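PDB 3SQI: KLLA0E03807p from Kluyveromyces lactis, which binds DNA, probably at centromeres, as the DNA-binding domain of Ndc10, a platform for inner kinetochore assembly in budding yeast. Local coordinates for residues Leu137-Asp142 / Leu246-Trp251; Leu141-Lys146 / Lys266-Val271; Ala203-Leu208 / Ile233-Ser238. All blocks are in the same frame, centred on the assembly; numbering follows the deposited sequence.

Contact 1: Leu137-Asp142 / Leu246-Trp251; sequences LKLLLD and LTLGNW. With nucleotides of chain C.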
loop_
_atom_site.group_PDB
_atom_site.type_symbol
_atom_site.label_atom_id
_atom_site.label_comp_id
_atom_site.label_asym_id
_atom_site.label_seq_id
_atom_site.Cartn_x
_atom_site.Cartn_y
_atom_site.Cartn_z
ATOM N N LEU A 137 -11.409 -1.675 13.147
ATOM C CA LEU A 137 -10.968 -1.954 11.783
ATOM C C LEU A 137 -10.963 -0.718 10.881
ATOM O O LEU A 137 -10.112 -0.591 10.008
ATOM C CB LEU A 137 -11.776 -3.088 11.160
ATOM C CG LEU A 137 -11.361 -4.450 11.710
ATOM C CD1 LEU A 137 -11.878 -5.557 10.825
ATOM C CD2 LEU A 137 -9.849 -4.515 11.813
ATOM N N LYS A 138 -11.906 0.190 11.090
ATOM C CA LYS A 138 -11.963 1.395 10.278
ATOM C C LYS A 138 -10.663 2.169 10.473
ATOM O O LYS A 138 -9.925 2.463 9.507
ATOM C CB LYS A 138 -13.167 2.245 10.685
ATOM C CG LYS A 138 -13.645 3.205 9.611
ATOM C CD LYS A 138 -15.003 3.802 9.956
ATOM C CE LYS A 138 -15.940 2.757 10.530
ATOM N NZ LYS A 138 -16.095 2.928 12.006
ATOM N N LEU A 139 -10.368 2.475 11.735
ATOM C CA LEU A 139 -9.122 3.164 12.029
ATOM C C LEU A 139 -7.957 2.386 11.434
ATOM O O LEU A 139 -7.183 2.917 10.641
ATOM C CB LEU A 139 -8.914 3.327 13.534
ATOM C CG LEU A 139 -7.745 4.243 13.906
ATOM C CD1 LEU A 139 -8.036 5.672 13.467
ATOM C CD2 LEU A 139 -7.452 4.195 15.394
ATOM N N LEU A 140 -7.854 1.113 11.800
ATOM C CA LEU A 140 -6.716 0.303 11.394
ATOM C C LEU A 140 -6.488 0.358 9.891
ATOM O O LEU A 140 -5.354 0.349 9.440
ATOM C CB LEU A 140 -6.887 -1.150 11.834
ATOM C CG LEU A 140 -5.786 -2.065 11.295
ATOM C CD1 LEU A 140 -4.470 -1.783 12.009
ATOM C CD2 LEU A 140 -6.163 -3.535 11.403
ATOM N N LEU A 141 -7.561 0.390 9.111
ATOM C CA LEU A 141 -7.411 0.461 7.664
ATOM C C LEU A 141 -6.837 1.815 7.314
ATOM O O LEU A 141 -5.902 1.905 6.524
ATOM C CB LEU A 141 -8.735 0.258 6.930
ATOM C CG LEU A 141 -8.567 0.255 5.405
ATOM C CD1 LEU A 141 -8.173 -1.132 4.939
ATOM C CD2 LEU A 141 -9.825 0.716 4.685
ATOM N N ASP A 142 -7.371 2.877 7.905
ATOM C CA ASP A 142 -6.788 4.188 7.609
ATOM C C ASP A 142 -5.277 4.254 7.911
ATOM O O ASP A 142 -4.485 4.747 7.102
ATOM C CB ASP A 142 -7.512 5.299 8.345
ATOM C CG ASP A 142 -7.012 6.658 7.944
ATOM O OD1 ASP A 142 -6.195 7.238 8.690
ATOM O OD2 ASP A 142 -7.422 7.138 6.866
ATOM N N LEU A 246 -10.972 15.810 12.530
ATOM C CA LEU A 246 -10.760 15.865 13.972
ATOM C C LEU A 246 -11.208 14.566 14.640
ATOM O O LEU A 246 -10.614 14.132 15.623
ATOM C CB LEU A 246 -11.470 17.066 14.601
ATOM C CG LEU A 246 -10.646 17.831 15.647
ATOM C CD1 LEU A 246 -11.485 18.877 16.390
ATOM C CD2 LEU A 246 -9.990 16.871 16.629
ATOM N N THR A 247 -12.255 13.950 14.101
ATOM C CA THR A 247 -12.721 12.664 14.601
ATOM C C THR A 247 -11.586 11.638 14.627
ATOM O O THR A 247 -11.168 11.173 15.698
ATOM C CB THR A 247 -13.863 12.126 13.739
ATOM O OG1 THR A 247 -14.966 13.042 13.784
ATOM C CG2 THR A 247 -14.305 10.761 14.242
ATOM N N LEU A 248 -11.090 11.283 13.446
ATOM C CA LEU A 248 -9.933 10.405 13.367
ATOM C C LEU A 248 -8.819 10.901 14.279
ATOM O O LEU A 248 -8.182 10.108 14.971
ATOM C CB LEU A 248 -9.415 10.300 11.934
ATOM C CG LEU A 248 -10.018 9.217 11.039
ATOM C CD1 LEU A 248 -9.060 8.911 9.895
ATOM C CD2 LEU A 248 -10.325 7.949 11.833
ATOM N N GLY A 249 -8.587 12.213 14.271
ATOM C CA GLY A 249 -7.573 12.817 15.117
ATOM C C GLY A 249 -7.734 12.484 16.591
ATOM O O GLY A 249 -6.766 12.497 17.349
ATOM N N ASN A 250 -8.970 12.219 17.001
ATOM C CA ASN A 250 -9.252 11.727 18.344
ATOM C C ASN A 250 -8.981 10.241 18.445
ATOM O O ASN A 250 -8.318 9.780 19.375
ATOM C CB ASN A 250 -10.704 12.008 18.728
ATOM C CG ASN A 250 -11.005 13.487 18.805
ATOM O OD1 ASN A 250 -10.161 14.284 19.221
ATOM N ND2 ASN A 250 -12.208 13.867 18.392
ATOM N N TRP A 251 -9.494 9.492 17.474
ATOM C CA TRP A 251 -9.338 8.043 17.482
ATOM C C TRP A 251 -7.873 7.622 17.613
ATOM O O TRP A 251 -7.558 6.660 18.316
ATOM C CB TRP A 251 -9.963 7.422 16.230
ATOM C CG TRP A 251 -11.451 7.592 16.165
ATOM C CD1 TRP A 251 -12.179 8.624 16.678
ATOM C CD2 TRP A 251 -12.396 6.698 15.562
ATOM N NE1 TRP A 251 -13.515 8.433 16.428
ATOM C CE2 TRP A 251 -13.675 7.257 15.746
ATOM C CE3 TRP A 251 -12.282 5.481 14.886
ATOM C CZ2 TRP A 251 -14.835 6.640 15.280
ATOM C CZ3 TRP A 251 -13.436 4.869 14.424
ATOM C CH2 TRP A 251 -14.695 5.450 14.622
ATOM P P DT C 5 -17.822 8.766 17.676
ATOM O OP1 DT C 5 -17.407 7.356 17.485
ATOM O OP2 DT C 5 -17.133 9.612 18.672
ATOM O "O5'" DT C 5 -17.741 9.556 16.285
ATOM C "C5'" DT C 5 -18.322 8.948 15.138
ATOM C "C4'" DT C 5 -19.075 9.945 14.271
ATOM O "O4'" DT C 5 -20.071 10.657 15.046
ATOM C "C3'" DT C 5 -18.228 11.006 13.588
ATOM O "O3'" DT C 5 -18.492 10.862 12.196
ATOM C "C2'" DT C 5 -18.703 12.331 14.202
ATOM C "C1'" DT C 5 -20.123 12.006 14.640
ATOM N N1 DT C 5 -20.638 12.737 15.835
ATOM C C2 DT C 5 -21.633 13.696 15.722
ATOM O O2 DT C 5 -22.134 14.040 14.666
ATOM N N3 DT C 5 -22.026 14.261 16.909
ATOM C C4 DT C 5 -21.535 13.958 18.163
ATOM O O4 DT C 5 -21.935 14.517 19.175
ATOM C C5 DT C 5 -20.511 12.944 18.208
ATOM C C7 DT C 5 -19.906 12.548 19.519
ATOM C C6 DT C 5 -20.115 12.386 17.062
#

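Contact 2: Leu141-Lys146 / Lys266-Val271; sequences LDFQWK and KHWFQV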
loop_
_atom_site.group_PDB
_atom_site.type_symbol
_atom_site.label_atom_id
_atom_site.label_comp_id
_atom_site.label_asym_id
_atom_site.label_seq_id
_atom_site.Cartn_x
_atom_site.Cartn_y
_atom_site.Cartn_z
ATOM N N LEU A 141 -7.561 0.390 9.111
ATOM C CA LEU A 141 -7.411 0.461 7.664
ATOM C C LEU A 141 -6.837 1.815 7.314
ATOM O O LEU A 141 -5.902 1.905 6.524
ATOM C CB LEU A 141 -8.735 0.258 6.930
ATOM C CG LEU A 141 -8.567 0.255 5.405
ATOM C CD1 LEU A 141 -8.173 -1.132 4.939
ATOM C CD2 LEU A 141 -9.825 0.716 4.685
ATOM N N ASP A 142 -7.371 2.877 7.905
ATOM C CA ASP A 142 -6.788 4.188 7.609
ATOM C C ASP A 142 -5.277 4.254 7.911
ATOM O O ASP A 142 -4.485 4.747 7.102
ATOM C CB ASP A 142 -7.512 5.299 8.345
ATOM C CG ASP A 142 -7.012 6.658 7.944
ATOM O OD1 ASP A 142 -6.195 7.238 8.690
ATOM O OD2 ASP A 142 -7.422 7.138 6.866
ATOM N N PHE A 143 -4.890 3.745 9.075
ATOM C CA PHE A 143 -3.486 3.678 9.468
ATOM C C PHE A 143 -2.633 2.818 8.529
ATOM O O PHE A 143 -1.642 3.291 7.984
ATOM C CB PHE A 143 -3.380 3.161 10.902
ATOM C CG PHE A 143 -1.972 2.925 11.367
ATOM C CD1 PHE A 143 -1.142 3.989 11.676
ATOM C CD2 PHE A 143 -1.489 1.638 11.526
ATOM C CE1 PHE A 143 0.155 3.770 12.116
ATOM C CE2 PHE A 143 -0.197 1.412 11.966
ATOM C CZ PHE A 143 0.627 2.479 12.260
ATOM N N GLN A 144 -3.014 1.556 8.349
ATOM C CA GLN A 144 -2.248 0.629 7.518
ATOM C C GLN A 144 -2.098 1.226 6.120
ATOM O O GLN A 144 -1.095 1.021 5.421
ATOM C CB GLN A 144 -2.962 -0.726 7.429
ATOM C CG GLN A 144 -3.197 -1.427 8.760
ATOM C CD GLN A 144 -3.220 -2.949 8.627
ATOM O OE1 GLN A 144 -3.734 -3.496 7.645
ATOM N NE2 GLN A 144 -2.644 -3.639 9.611
ATOM N N TRP A 145 -3.120 1.973 5.724
ATOM C CA TRP A 145 -3.188 2.581 4.408
ATOM C C TRP A 145 -2.168 3.705 4.292
ATOM O O TRP A 145 -1.354 3.698 3.381
ATOM C CB TRP A 145 -4.593 3.126 4.192
ATOM C CG TRP A 145 -4.839 3.682 2.841
ATOM C CD1 TRP A 145 -4.074 3.507 1.733
ATOM C CD2 TRP A 145 -5.943 4.509 2.449
ATOM N NE1 TRP A 145 -4.633 4.175 0.663
ATOM C CE2 TRP A 145 -5.780 4.801 1.079
ATOM C CE3 TRP A 145 -7.054 5.032 3.123
ATOM C CZ2 TRP A 145 -6.685 5.592 0.367
ATOM C CZ3 TRP A 145 -7.951 5.822 2.420
ATOM C CH2 TRP A 145 -7.760 6.096 1.055
ATOM N N LYS A 146 -2.201 4.665 5.218
ATOM C CA LYS A 146 -1.193 5.730 5.227
ATOM C C LYS A 146 0.195 5.112 5.260
ATOM O O LYS A 146 1.030 5.365 4.402
ATOM C CB LYS A 146 -1.368 6.631 6.443
ATOM C CG LYS A 146 -0.255 7.626 6.638
ATOM C CD LYS A 146 -0.309 8.719 5.589
ATOM C CE LYS A 146 0.445 9.988 6.033
ATOM N NZ LYS A 146 1.922 9.794 6.197
ATOM N N LYS A 266 1.044 15.036 12.590
ATOM C CA LYS A 266 1.592 15.388 11.285
ATOM C C LYS A 266 2.044 14.170 10.490
ATOM O O LYS A 266 2.031 14.173 9.258
ATOM C CB LYS A 266 2.773 16.348 11.459
ATOM C CG LYS A 266 3.639 16.486 10.216
ATOM C CD LYS A 266 3.953 17.941 9.915
ATOM C CE LYS A 266 4.500 18.107 8.507
ATOM N NZ LYS A 266 4.681 19.543 8.161
ATOM N N HIS A 267 2.460 13.133 11.206
ATOM C CA HIS A 267 2.911 11.910 10.573
ATOM C C HIS A 267 1.791 11.243 9.788
ATOM O O HIS A 267 1.998 10.790 8.660
ATOM C CB HIS A 267 3.457 10.938 11.617
ATOM C CG HIS A 267 4.822 11.294 12.114
ATOM N ND1 HIS A 267 5.405 12.516 11.864
ATOM C CD2 HIS A 267 5.716 10.588 12.845
ATOM C CE1 HIS A 267 6.605 12.550 12.425
ATOM N NE2 HIS A 267 6.816 11.394 13.023
ATOM N N TRP A 268 0.620 11.136 10.403
ATOM C CA TRP A 268 -0.474 10.418 9.765
ATOM C C TRP A 268 -1.485 11.273 9.019
ATOM O O TRP A 268 -2.252 10.760 8.208
ATOM C CB TRP A 268 -1.150 9.546 10.818
ATOM C CG TRP A 268 -0.092 8.943 11.653
ATOM C CD1 TRP A 268 0.380 9.408 12.852
ATOM C CD2 TRP A 268 0.714 7.814 11.313
ATOM N NE1 TRP A 268 1.403 8.605 13.297
ATOM C CE2 TRP A 268 1.629 7.620 12.369
ATOM C CE3 TRP A 268 0.738 6.930 10.225
ATOM C CZ2 TRP A 268 2.559 6.580 12.371
ATOM C CZ3 TRP A 268 1.659 5.894 10.229
ATOM C CH2 TRP A 268 2.560 5.732 11.294
ATOM N N PHE A 269 -1.484 12.573 9.267
ATOM C CA PHE A 269 -2.464 13.420 8.594
ATOM C C PHE A 269 -1.924 14.213 7.421
ATOM O O PHE A 269 -2.678 14.857 6.691
ATOM C CB PHE A 269 -3.182 14.306 9.604
ATOM C CG PHE A 269 -4.134 13.546 10.468
ATOM C CD1 PHE A 269 -5.498 13.737 10.354
ATOM C CD2 PHE A 269 -3.663 12.594 11.359
ATOM C CE1 PHE A 269 -6.375 13.019 11.139
ATOM C CE2 PHE A 269 -4.535 11.871 12.145
ATOM C CZ PHE A 269 -5.894 12.082 12.034
ATOM N N GLN A 270 -0.615 14.127 7.236
ATOM C CA GLN A 270 0.074 14.864 6.192
ATOM C C GLN A 270 1.137 13.949 5.620
ATOM O O GLN A 270 1.429 12.892 6.182
ATOM C CB GLN A 270 0.703 16.140 6.755
ATOM C CG GLN A 270 -0.305 17.119 7.337
ATOM C CD GLN A 270 -0.045 17.428 8.801
ATOM O OE1 GLN A 270 1.101 17.509 9.226
ATOM N NE2 GLN A 270 -1.112 17.601 9.578
ATOM N N VAL A 271 1.702 14.329 4.487
ATOM C CA VAL A 271 2.763 13.528 3.917
ATOM C C VAL A 271 3.980 13.602 4.831
ATOM O O VAL A 271 4.301 14.656 5.378
ATOM C CB VAL A 271 3.134 14.020 2.530
ATOM C CG1 VAL A 271 3.889 12.931 1.784
ATOM C CG2 VAL A 271 1.868 14.446 1.780
#

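Contact 3: Ala203-Leu208 / Ile233-Ser238; sequences AVYYYL and IIRGKS. With nucleotides of chain C; nucleotides of chain B.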
loop_
_atom_site.group_PDB
_atom_site.type_symbol
_atom_site.label_atom_id
_atom_site.label_comp_id
_atom_site.label_asym_id
_atom_site.label_seq_id
_atom_site.Cartn_x
_atom_site.Cartn_y
_atom_site.Cartn_z
ATOM N N ALA A 203 -10.909 -6.195 3.711
ATOM C CA ALA A 203 -11.834 -7.260 3.362
ATOM C C ALA A 203 -12.753 -7.519 4.538
ATOM O O ALA A 203 -13.974 -7.498 4.392
ATOM C CB ALA A 203 -11.083 -8.524 2.971
ATOM N N VAL A 204 -12.173 -7.743 5.714
ATOM C CA VAL A 204 -13.006 -7.938 6.892
ATOM C C VAL A 204 -13.897 -6.722 7.083
ATOM O O VAL A 204 -15.125 -6.836 7.171
ATOM C CB VAL A 204 -12.190 -8.156 8.177
ATOM C CG1 VAL A 204 -13.119 -8.209 9.365
ATOM C CG2 VAL A 204 -11.382 -9.440 8.100
ATOM N N TYR A 205 -13.275 -5.553 7.145
ATOM C CA TYR A 205 -14.031 -4.333 7.373
ATOM C C TYR A 205 -15.160 -4.196 6.369
ATOM O O TYR A 205 -16.227 -3.692 6.699
ATOM C CB TYR A 205 -13.133 -3.097 7.309
ATOM C CG TYR A 205 -13.908 -1.793 7.271
ATOM C CD1 TYR A 205 -14.779 -1.449 8.294
ATOM C CD2 TYR A 205 -13.765 -0.903 6.211
ATOM C CE1 TYR A 205 -15.491 -0.259 8.261
ATOM C CE2 TYR A 205 -14.477 0.294 6.173
ATOM C CZ TYR A 205 -15.335 0.611 7.200
ATOM O OH TYR A 205 -16.046 1.799 7.176
ATOM N N TYR A 206 -14.928 -4.642 5.140
ATOM C CA TYR A 206 -15.929 -4.463 4.098
ATOM C C TYR A 206 -17.059 -5.476 4.203
ATOM O O TYR A 206 -18.205 -5.184 3.854
ATOM C CB TYR A 206 -15.290 -4.468 2.712
ATOM C CG TYR A 206 -14.843 -3.093 2.277
ATOM C CD1 TYR A 206 -14.400 -2.856 0.984
ATOM C CD2 TYR A 206 -14.871 -2.028 3.164
ATOM C CE1 TYR A 206 -14.000 -1.594 0.588
ATOM C CE2 TYR A 206 -14.474 -0.769 2.780
ATOM C CZ TYR A 206 -14.038 -0.556 1.493
ATOM O OH TYR A 206 -13.644 0.707 1.118
ATOM N N TYR A 207 -16.738 -6.667 4.692
ATOM C CA TYR A 207 -17.775 -7.638 4.999
ATOM C C TYR A 207 -18.671 -7.052 6.081
ATOM O O TYR A 207 -19.891 -7.013 5.938
ATOM C CB TYR A 207 -17.164 -8.954 5.469
ATOM C CG TYR A 207 -18.173 -10.068 5.643
ATOM C CD1 TYR A 207 -18.673 -10.759 4.546
ATOM C CD2 TYR A 207 -18.624 -10.433 6.907
ATOM C CE1 TYR A 207 -19.594 -11.780 4.702
ATOM C CE2 TYR A 207 -19.545 -11.455 7.071
ATOM C CZ TYR A 207 -20.023 -12.124 5.967
ATOM O OH TYR A 207 -20.936 -13.139 6.131
ATOM N N LEU A 208 -18.056 -6.576 7.158
ATOM C CA LEU A 208 -18.807 -5.963 8.247
ATOM C C LEU A 208 -19.644 -4.775 7.772
ATOM O O LEU A 208 -20.784 -4.589 8.195
ATOM C CB LEU A 208 -17.854 -5.518 9.359
ATOM C CG LEU A 208 -17.050 -6.631 10.034
ATOM C CD1 LEU A 208 -16.300 -6.082 11.231
ATOM C CD2 LEU A 208 -17.961 -7.761 10.468
ATOM N N ILE A 233 -13.666 5.085 1.016
ATOM C CA ILE A 233 -12.963 3.887 1.470
ATOM C C ILE A 233 -13.323 3.509 2.908
ATOM O O ILE A 233 -13.325 2.332 3.266
ATOM C CB ILE A 233 -11.440 4.047 1.347
ATOM C CG1 ILE A 233 -11.074 4.451 -0.079
ATOM C CG2 ILE A 233 -10.730 2.751 1.722
ATOM C CD1 ILE A 233 -11.315 3.360 -1.087
ATOM N N ILE A 234 -13.605 4.512 3.732
ATOM C CA ILE A 234 -14.148 4.273 5.066
ATOM C C ILE A 234 -15.235 5.314 5.355
ATOM O O ILE A 234 -15.057 6.503 5.091
ATOM C CB ILE A 234 -13.044 4.235 6.184
ATOM C CG1 ILE A 234 -12.760 5.614 6.759
ATOM C CG2 ILE A 234 -11.745 3.619 5.680
ATOM C CD1 ILE A 234 -11.616 5.596 7.749
ATOM N N ARG A 235 -16.377 4.866 5.864
ATOM C CA ARG A 235 -17.506 5.768 6.029
ATOM C C ARG A 235 -17.574 6.356 7.431
ATOM O O ARG A 235 -17.248 5.690 8.411
ATOM C CB ARG A 235 -18.826 5.077 5.674
ATOM C CG ARG A 235 -19.183 3.895 6.556
ATOM C CD ARG A 235 -20.693 3.656 6.572
ATOM N NE ARG A 235 -21.401 4.611 7.425
ATOM C CZ ARG A 235 -22.725 4.679 7.534
ATOM N NH1 ARG A 235 -23.488 3.858 6.837
ATOM N NH2 ARG A 235 -23.289 5.571 8.336
ATOM N N GLY A 236 -17.983 7.618 7.510
ATOM C CA GLY A 236 -18.284 8.254 8.779
ATOM C C GLY A 236 -19.754 8.063 9.094
ATOM O O GLY A 236 -20.348 7.058 8.697
ATOM N N LYS A 237 -20.345 9.016 9.807
ATOM C CA LYS A 237 -21.774 8.968 10.093
ATOM C C LYS A 237 -22.559 8.765 8.803
ATOM O O LYS A 237 -23.366 7.843 8.692
ATOM C CB LYS A 237 -22.236 10.251 10.787
ATOM C CG LYS A 237 -22.431 10.110 12.284
ATOM C CD LYS A 237 -23.732 9.397 12.607
ATOM C CE LYS A 237 -23.977 9.362 14.108
ATOM N NZ LYS A 237 -23.882 10.721 14.716
ATOM N N SER A 238 -22.305 9.627 7.821
ATOM C CA SER A 238 -23.003 9.543 6.540
ATOM C C SER A 238 -22.388 8.520 5.580
ATOM O O SER A 238 -21.165 8.417 5.460
ATOM C CB SER A 238 -23.104 10.922 5.875
ATOM O OG SER A 238 -24.092 11.713 6.517
ATOM P P DT C 5 -17.822 8.766 17.676
ATOM O OP1 DT C 5 -17.407 7.356 17.485
ATOM O OP2 DT C 5 -17.133 9.612 18.672
ATOM O "O5'" DT C 5 -17.741 9.556 16.285
ATOM C "C5'" DT C 5 -18.322 8.948 15.138
ATOM C "C4'" DT C 5 -19.075 9.945 14.271
ATOM O "O4'" DT C 5 -20.071 10.657 15.046
ATOM C "C3'" DT C 5 -18.228 11.006 13.588
ATOM O "O3'" DT C 5 -18.492 10.862 12.196
ATOM C "C2'" DT C 5 -18.703 12.331 14.202
ATOM C "C1'" DT C 5 -20.123 12.006 14.640
ATOM N N1 DT C 5 -20.638 12.737 15.835
ATOM C C2 DT C 5 -21.633 13.696 15.722
ATOM O O2 DT C 5 -22.134 14.040 14.666
ATOM N N3 DT C 5 -22.026 14.261 16.909
ATOM C C4 DT C 5 -21.535 13.958 18.163
ATOM O O4 DT C 5 -21.935 14.517 19.175
ATOM C C5 DT C 5 -20.511 12.944 18.208
ATOM C C7 DT C 5 -19.906 12.548 19.519
ATOM C C6 DT C 5 -20.115 12.386 17.062
ATOM P P DT B 15 -27.715 10.202 8.256
ATOM O OP1 DT B 15 -27.226 10.836 7.005
ATOM O OP2 DT B 15 -29.144 9.858 8.436
ATOM O "O5'" DT B 15 -26.891 8.863 8.509
ATOM C "C5'" DT B 15 -25.993 8.860 9.609
ATOM C "C4'" DT B 15 -26.404 7.741 10.528
ATOM O "O4'" DT B 15 -26.665 8.211 11.869
ATOM C "C3'" DT B 15 -27.742 7.166 10.136
ATOM O "O3'" DT B 15 -27.580 6.360 8.987
ATOM C "C2'" DT B 15 -28.038 6.342 11.381
ATOM C "C1'" DT B 15 -27.488 7.237 12.490
ATOM N N1 DT B 15 -28.570 7.888 13.280
ATOM C C2 DT B 15 -28.541 7.787 14.651
ATOM O O2 DT B 15 -27.666 7.203 15.265
ATOM N N3 DT B 15 -29.582 8.406 15.285
ATOM C C4 DT B 15 -30.631 9.097 14.714
ATOM O O4 DT B 15 -31.512 9.619 15.389
ATOM C C5 DT B 15 -30.608 9.158 13.276
ATOM C C7 DT B 15 -31.697 9.881 12.541
ATOM C C6 DT B 15 -29.593 8.558 12.635
ATOM P P DT C 6 -18.304 12.105 11.197
ATOM O OP1 DT C 6 -18.436 11.600 9.813
ATOM O OP2 DT C 6 -17.080 12.831 11.597
ATOM O "O5'" DT C 6 -19.563 13.034 11.514
ATOM C "C5'" DT C 6 -19.658 14.261 10.831
ATOM C "C4'" DT C 6 -20.239 15.334 11.727
ATOM O "O4'" DT C 6 -19.913 15.149 13.127
ATOM C "C3'" DT C 6 -19.756 16.749 11.413
ATOM O "O3'" DT C 6 -20.790 17.391 10.679
ATOM C "C2'" DT C 6 -19.531 17.378 12.795
ATOM C "C1'" DT C 6 -20.309 16.392 13.661
ATOM N N1 DT C 6 -20.126 16.461 15.147
ATOM C C2 DT C 6 -20.971 17.287 15.871
ATOM O O2 DT C 6 -21.846 17.970 15.369
ATOM N N3 DT C 6 -20.757 17.293 17.222
ATOM C C4 DT C 6 -19.806 16.564 17.905
ATOM O O4 DT C 6 -19.702 16.641 19.122
ATOM C C5 DT C 6 -18.963 15.712 17.093
ATOM C C7 DT C 6 -17.896 14.875 17.731
ATOM C C6 DT C 6 -19.159 15.695 15.767
#

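Contact 1: Leu137-Asp142 / Leu246-Trp251
Leu139 on one helix pushes a branch between Leu248 and Trp251 on the other, and this apolar meeting is the middle of the contact. Its CD1 lies 3.6 Å from Leu248 CD2 and 3.8 Å from Trp251 CB, while Leu139 CD2 turns to the backbone, 3.8 Å from Trp251 O. A chi1 of -170° swings the isobutyl end across toward both partners, which it passes in the opposite sense. Two helices of the CBF3-subunit domain 2 family region thus pack nearly at right angles, their axes crossing at -98° and 11.1 Å apart.

Flanking this are two charged groups used here for packing. Asp142 presents its carboxylate to a methyl group, OD1 lying 3.5 Å from Leu248 CD1; its polar partners are Arg156, in a salt bridge, and the hydroxyl of Tyr242. Lys138 NZ sits near the plane of the Trp251 indole, 3.9 Å from CH2, so the ammonium meets the ring's edge.

Helix 245-259 is on the DNA-facing side: Trp251 CZ2 is 3.5 Å from OP1 of DT5 of chain C, and Thr247 OG1 is hydrogen-bonded to a phosphate of the DNA.

Around the contact, His129 and Phe130 add rings beside Trp251. Elsewhere on helix 133-149, Leu137 packs on Val204 of helix 198-210 and Leu140 on Leu117 of helix 107-118.

Contact 2: Leu141-Lys146 / Lys266-Val271
Phe143 and Trp268 meet where helix 133-149 runs against the short helix 265-269, inside a domain of the CBF3-subunit family that is probably related to the DNA-breaking and rejoining recombinases. Phe143 CE1 stands over one face of the indole, toward the rim of its six-membered ring, 3.2 Å from Trp268 CH2. The two ring planes are inclined at 49° and the centroids lie 4.7 Å apart, an oblique pairing. On the opposite face of the same indole rests His267 CB, so the ring has Phe143 over one face and the preceding residue of its own helix over the other.

Lys146 makes the polar half of the contact. Its CG passes 3.8 Å from Trp268 CE3, and the chain then bends at chi2 (72°) and again nearer its end, which carries the ammonium past the indole to the last turn of helix 265-269. There NZ donates to His267 O at 2.7 Å, with a C=O...N angle of 169°, and Asn150 OD1 is a second acceptor of the same ammonium. Helix-end carbonyls carry a partial negative charge, so a lysine here is probably well accommodated electrostatically.

Around them, Arg156 of helix 153-158 packs on the lysine side chain. Tyr252 and Phe256 of helix 245-259 bring more rings to Trp268, the Tyr252 ring lying nearly parallel to the indole. Phe269 joins the short helix to Phe153 through a backbone hydrogen bond and ring packing. Just beyond, Gln270 leaves helical geometry, and its N makes a weak 3.3 Å bond to Lys266 O.

Contact 3: Ala203-Leu208 / Ile233-Ser238
Ile233 O receives the shortest sound polar bond of the contact, from Tyr206 OH at 2.7 Å. The hydroxyl comes in at a C=O...O angle of 110° and is tilted 22° from the carbonyl plane, well to the side of the bond's direction. The oxygen lies at the edge of the Tyr206 ring, in its plane, and likewise at the edge of the neighbouring Tyr205 ring, 3.7 Å from Tyr205 CE2. Two tyrosines in succession on helix 198-210 thus converge on one carbonyl, only one of them with its hydroxyl.

Tyr205 reaches one step further along the loop. Its CG, anti to the backbone N, extends the ring past Ile234 so that OH arrives at Arg235 N and accepts a weak bond, 3.4 Å long but fairly straight at 162°. The apolar part is modest, Ile234 CB approaching Tyr205 CE2 at 4.2 Å; separately, Ile233 CG2 sets a methyl beside the Tyr206 hydroxyl.

Beyond the tyrosines, the loop folds over itself and onto the DNA. Arg235 NE donates to Gly236 O at 3.0 Å, nearly in line with the carbonyl, while NH1 forms a salt bridge with Asp220. Lys237 N then donates to OP1 of DT6 of chain C at 3.2 Å. Its side chain passes between sugars of both strands, near those of DT5 of chain C and DT15 of chain B, and NZ is hydrogen-bonded to a thymine O2, on the minor-groove edge of a base.

Chemically, the helix holds the loop's backbone by one short bond donated by Tyr206 OH and one weak bond accepted by Tyr205 OH, whereas the loop meets DNA chiefly through a backbone amide on a phosphate and a lysine in the minor groove. The phosphate bond by itself reads no base.

Helix 133-149 carries contacts 1 and 2 and packs against contact 3. Contacts 1 and 2 share Leu141 and Asp142 and have centres about 9 Å apart; their second segments also touch, Phe269 CZ lying 3.5 Å from Gly249 N. Contact 3, about 12 Å from contact 1 and 17 Å from contact 2 between centres, is nested in the chain loops that both close. Leu141 CD2, 3.6 Å from Ile234 CG2, and Lys138 CE, 3.5 Å from Tyr205 OH, connect it to the shared helix. Contacts 1 and 3 both bring residues to DT5 of chain C, and contact 2 comes within about 4 Å of the DNA at its nearest atom.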